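Side-chain contact in peroxinectin A (PDB 6ERC), which uses hydrogen peroxide bound at a haem to oxidise phenolic donors, iodide and thiocyanate: residues A[117-122]-A[388-393]. Residues are numbered along the deposited sequence; the frame is centred on the assembly and turned at random.
With BMA (beta-D-mannopyranose), chain H.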
ATOM      1  N   PHE A 117       2.857 -16.388   8.190  1.00 60.89           N
ATOM      2  CA  PHE A 117       2.032 -16.356   9.388  1.00 60.69           C
ATOM      3  C   PHE A 117       0.686 -15.746   9.040  1.00 58.97           C
ATOM      4  O   PHE A 117       0.624 -14.710   8.370  1.00 59.68           O
ATOM      5  CB  PHE A 117       2.718 -15.565  10.496  1.00 60.26           C
ATOM      6  CG  PHE A 117       3.934 -16.241  11.048  1.00 60.74           C
ATOM      7  CD1 PHE A 117       5.164 -16.092  10.432  1.00 62.01           C
ATOM      8  CD2 PHE A 117       3.846 -17.034  12.178  1.00 62.55           C
ATOM      9  CE1 PHE A 117       6.288 -16.722  10.938  1.00 65.05           C
ATOM     10  CE2 PHE A 117       4.964 -17.664  12.689  1.00 64.04           C
ATOM     11  CZ  PHE A 117       6.187 -17.509  12.069  1.00 64.63           C
ATOM     12  N   ARG A 118      -0.384 -16.390   9.488  1.00 61.29           N
ATOM     13  CA  ARG A 118      -1.721 -15.971   9.099  1.00 61.32           C
ATOM     14  C   ARG A 118      -2.092 -14.658   9.776  1.00 60.76           C
ATOM     15  O   ARG A 118      -1.625 -14.337  10.872  1.00 61.90           O
ATOM     16  CB  ARG A 118      -2.740 -17.058   9.443  1.00 62.31           C
ATOM     17  CG  ARG A 118      -2.496 -18.373   8.709  1.00 61.43           C
ATOM     18  CD  ARG A 118      -3.657 -19.343   8.870  1.00 61.94           C
ATOM     19  NE  ARG A 118      -4.862 -18.881   8.186  1.00 60.79           N
ATOM     20  CZ  ARG A 118      -5.973 -19.599   8.051  1.00 60.35           C
ATOM     21  NH1 ARG A 118      -6.042 -20.825   8.549  1.00 60.38           N
ATOM     22  NH2 ARG A 118      -7.018 -19.092   7.414  1.00 60.20           N
ATOM     23  N   THR A 119      -2.943 -13.893   9.099  1.00 60.31           N
ATOM     24  CA  THR A 119      -3.331 -12.577   9.584  1.00 58.63           C
ATOM     25  C   THR A 119      -4.120 -12.676  10.881  1.00 59.44           C
ATOM     26  O   THR A 119      -4.919 -13.595  11.074  1.00 61.09           O
ATOM     27  CB  THR A 119      -4.161 -11.856   8.526  1.00 58.96           C
ATOM     28  OG1 THR A 119      -3.438 -11.852   7.291  1.00 57.95           O
ATOM     29  CG2 THR A 119      -4.446 -10.419   8.952  1.00 59.61           C
ATOM     30  N   ARG A 120      -3.890 -11.714  11.770  1.00 61.03           N
ATOM     31  CA  ARG A 120      -4.663 -11.635  12.998  1.00 61.85           C
ATOM     32  C   ARG A 120      -6.146 -11.608  12.681  1.00 61.44           C
ATOM     33  O   ARG A 120      -6.609 -10.875  11.800  1.00 60.06           O
ATOM     34  CB  ARG A 120      -4.276 -10.388  13.794  1.00 61.36           C
ATOM     35  CG  ARG A 120      -5.030 -10.191  15.111  1.00 62.18           C
ATOM     36  CD  ARG A 120      -4.693  -8.846  15.718  1.00 62.53           C
ATOM     37  NE  ARG A 120      -5.628  -8.444  16.766  1.00 62.76           N
ATOM     38  CZ  ARG A 120      -5.545  -7.299  17.439  1.00 63.93           C
ATOM     39  NH1 ARG A 120      -4.565  -6.438  17.182  1.00 63.71           N
ATOM     40  NH2 ARG A 120      -6.441  -7.010  18.374  1.00 64.72           N
ATOM     41  N   ALA A 121      -6.883 -12.424  13.420  1.00 60.16           N
ATOM     42  CA  ALA A 121      -8.320 -12.532  13.250  1.00 59.71           C
ATOM     43  C   ALA A 121      -8.985 -12.536  14.618  1.00 60.83           C
ATOM     44  O   ALA A 121      -8.346 -12.769  15.649  1.00 61.53           O
ATOM     45  CB  ALA A 121      -8.717 -13.794  12.456  1.00 58.02           C
ATOM     46  N   THR A 122     -10.282 -12.261  14.605  1.00 59.53           N
ATOM     47  CA  THR A 122     -11.087 -12.200  15.811  1.00 59.20           C
ATOM     48  C   THR A 122     -12.458 -12.783  15.506  1.00 58.41           C
ATOM     49  O   THR A 122     -12.939 -12.732  14.369  1.00 57.32           O
ATOM     50  CB  THR A 122     -11.219 -10.750  16.328  1.00 58.62           C
ATOM     51  OG1 THR A 122     -11.614 -10.772  17.702  1.00 67.11           O
ATOM     52  CG2 THR A 122     -12.268  -9.956  15.504  1.00 57.83           C
ATOM     53  N   ARG A 388      -5.935 -16.786   0.183  1.00 57.20           N
ATOM     54  CA  ARG A 388      -6.448 -18.058   0.680  1.00 58.79           C
ATOM     55  C   ARG A 388      -6.546 -18.061   2.198  1.00 58.66           C
ATOM     56  O   ARG A 388      -7.405 -18.750   2.764  1.00 57.40           O
ATOM     57  CB  ARG A 388      -5.555 -19.197   0.190  1.00 58.74           C
ATOM     58  CG  ARG A 388      -5.556 -19.348  -1.321  1.00 57.89           C
ATOM     59  CD  ARG A 388      -4.458 -20.272  -1.804  1.00 58.56           C
ATOM     60  NE  ARG A 388      -4.484 -20.422  -3.255  1.00 58.17           N
ATOM     61  CZ  ARG A 388      -3.724 -21.274  -3.936  1.00 59.74           C
ATOM     62  NH1 ARG A 388      -2.870 -22.063  -3.296  1.00 59.77           N
ATOM     63  NH2 ARG A 388      -3.820 -21.341  -5.257  1.00 59.53           N
ATOM     64  N   ASP A 389      -5.679 -17.300   2.870  1.00 58.71           N
ATOM     65  CA  ASP A 389      -5.796 -17.116   4.313  1.00 58.19           C
ATOM     66  C   ASP A 389      -7.090 -16.392   4.666  1.00 56.47           C
ATOM     67  O   ASP A 389      -7.807 -16.789   5.591  1.00 56.59           O
ATOM     68  CB  ASP A 389      -4.577 -16.346   4.827  1.00 58.39           C
ATOM     69  CG  ASP A 389      -4.646 -16.049   6.316  1.00 58.98           C
ATOM     70  OD1 ASP A 389      -5.618 -16.467   6.979  1.00 59.89           O
ATOM     71  OD2 ASP A 389      -3.715 -15.394   6.827  1.00 57.26           O
ATOM     72  N   HIS A 390      -7.408 -15.327   3.930  1.00 56.71           N
ATOM     73  CA  HIS A 390      -8.599 -14.533   4.205  1.00 56.88           C
ATOM     74  C   HIS A 390      -9.869 -15.147   3.640  1.00 56.08           C
ATOM     75  O   HIS A 390     -10.961 -14.661   3.953  1.00 54.98           O
ATOM     76  CB  HIS A 390      -8.441 -13.119   3.637  1.00 57.91           C
ATOM     77  CG  HIS A 390      -7.363 -12.313   4.293  1.00 57.73           C
ATOM     78  ND1 HIS A 390      -7.288 -10.941   4.184  1.00 57.30           N
ATOM     79  CD2 HIS A 390      -6.310 -12.687   5.060  1.00 58.20           C
ATOM     80  CE1 HIS A 390      -6.240 -10.504   4.860  1.00 57.75           C
ATOM     81  NE2 HIS A 390      -5.629 -11.543   5.400  1.00 57.97           N
ATOM     82  N   GLY A 391      -9.760 -16.181   2.814  1.00 57.73           N
ATOM     83  CA  GLY A 391     -10.936 -16.802   2.237  1.00 56.15           C
ATOM     84  C   GLY A 391     -11.558 -15.993   1.122  1.00 55.21           C
ATOM     85  O   GLY A 391     -12.789 -15.942   1.009  1.00 55.03           O
ATOM     86  N   ILE A 392     -10.739 -15.347   0.297  1.00 54.72           N
ATOM     87  CA  ILE A 392     -11.279 -14.594  -0.840  1.00 55.14           C
ATOM     88  C   ILE A 392     -11.969 -15.566  -1.792  1.00 55.60           C
ATOM     89  O   ILE A 392     -11.368 -16.591  -2.172  1.00 56.78           O
ATOM     90  CB  ILE A 392     -10.157 -13.818  -1.559  1.00 56.43           C
ATOM     91  CG1 ILE A 392      -9.536 -12.771  -0.622  1.00 54.80           C
ATOM     92  CG2 ILE A 392     -10.677 -13.155  -2.842  1.00 55.05           C
ATOM     93  CD1 ILE A 392     -10.475 -11.641  -0.210  1.00 53.43           C
ATOM     94  N   PRO A 393     -13.210 -15.318  -2.201  1.00 55.86           N
ATOM     95  CA  PRO A 393     -13.899 -16.257  -3.093  1.00 54.95           C
ATOM     96  C   PRO A 393     -13.154 -16.424  -4.404  1.00 56.00           C
ATOM     97  O   PRO A 393     -12.270 -15.621  -4.736  1.00 55.28           O
ATOM     98  CB  PRO A 393     -15.267 -15.594  -3.316  1.00 55.19           C
ATOM     99  CG  PRO A 393     -15.463 -14.736  -2.140  1.00 56.32           C
ATOM    100  CD  PRO A 393     -14.101 -14.226  -1.773  1.00 55.43           C
TER
HETATM  101  C1  BMA H 606     -10.603 -10.852  18.904  0.73 42.82           C
HETATM  102  C2  BMA H 606      -9.169 -10.677  19.504  0.73 47.13           C
HETATM  103  C3  BMA H 606      -8.951  -9.191  19.883  0.73 49.92           C
HETATM  104  C4  BMA H 606     -10.246  -8.567  20.479  0.73 48.85           C
HETATM  105  C5  BMA H 606     -11.179  -9.702  20.935  0.73 47.75           C
HETATM  106  C6  BMA H 606     -12.423  -9.224  21.668  0.73 46.43           C
HETATM  107  O2  BMA H 606      -8.166 -11.007  18.552  0.73 48.02           O
HETATM  108  O3  BMA H 606      -8.502  -8.440  18.773  0.73 49.16           O
HETATM  109  O4  BMA H 606      -9.930  -7.757  21.600  0.73 50.57           O
HETATM  110  O5  BMA H 606     -11.624 -10.405  19.768  0.73 44.69           O
HETATM  111  O6  BMA H 606     -12.638 -10.034  22.840  0.73 47.36           O
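Asp389 points its carboxylate from the last turn of helix 379-390 at strand 113-124, CG anti to the backbone N (chi1 177°), while Arg118 bends at chi3 (68°) to turn its guanidinium back over one face of the carboxylate. The salt bridge is side-on: Arg118 NE lies 2.8 Å from Asp389 OD1, and Arg118 NH2 is 3.0 Å from the same oxygen. Both nitrogens arrive from one face of the carboxylate, whose plane stands 71° from the guanidinium, so the pair is not the flat, two-oxygen kind. Arg118 NH2 also donates to the backbone Asp389 O at 3.0 Å, meeting a lone pair in the carbonyl plane. Phe35 O accepts from Arg118 NH2 and Asn36 O from Arg118 NH1, tying the loop that follows strand 24-25 to the same group. The second carboxylate oxygen serves the strand backbone: Thr119 N reaches the syn lone pair of Asp389 OD2 at 2.8 Å, nearly straight, and Tyr116 OH bonds to this oxygen too. One residue further along each segment, Thr119 OG1 and His390 NE2 share a hydrogen bond of 2.9 Å at the ring edge, in its plane. Asn294 holds His390 ND1 and Arg386 donates to Thr119 OG1, so each partner has a second hydrogen bond outside the two segments. Beyond the interface, the strand carries an O-linked mannose on Thr122. Bonds to both oxygens of the buried carboxylate thus pin strand to helix end beside His390, whose side chain lies about 6 Å from the haem; the negative charge is probably balanced chiefly by Arg118, since Arg386 makes only a long, weak ion pair with Asp389 OD2.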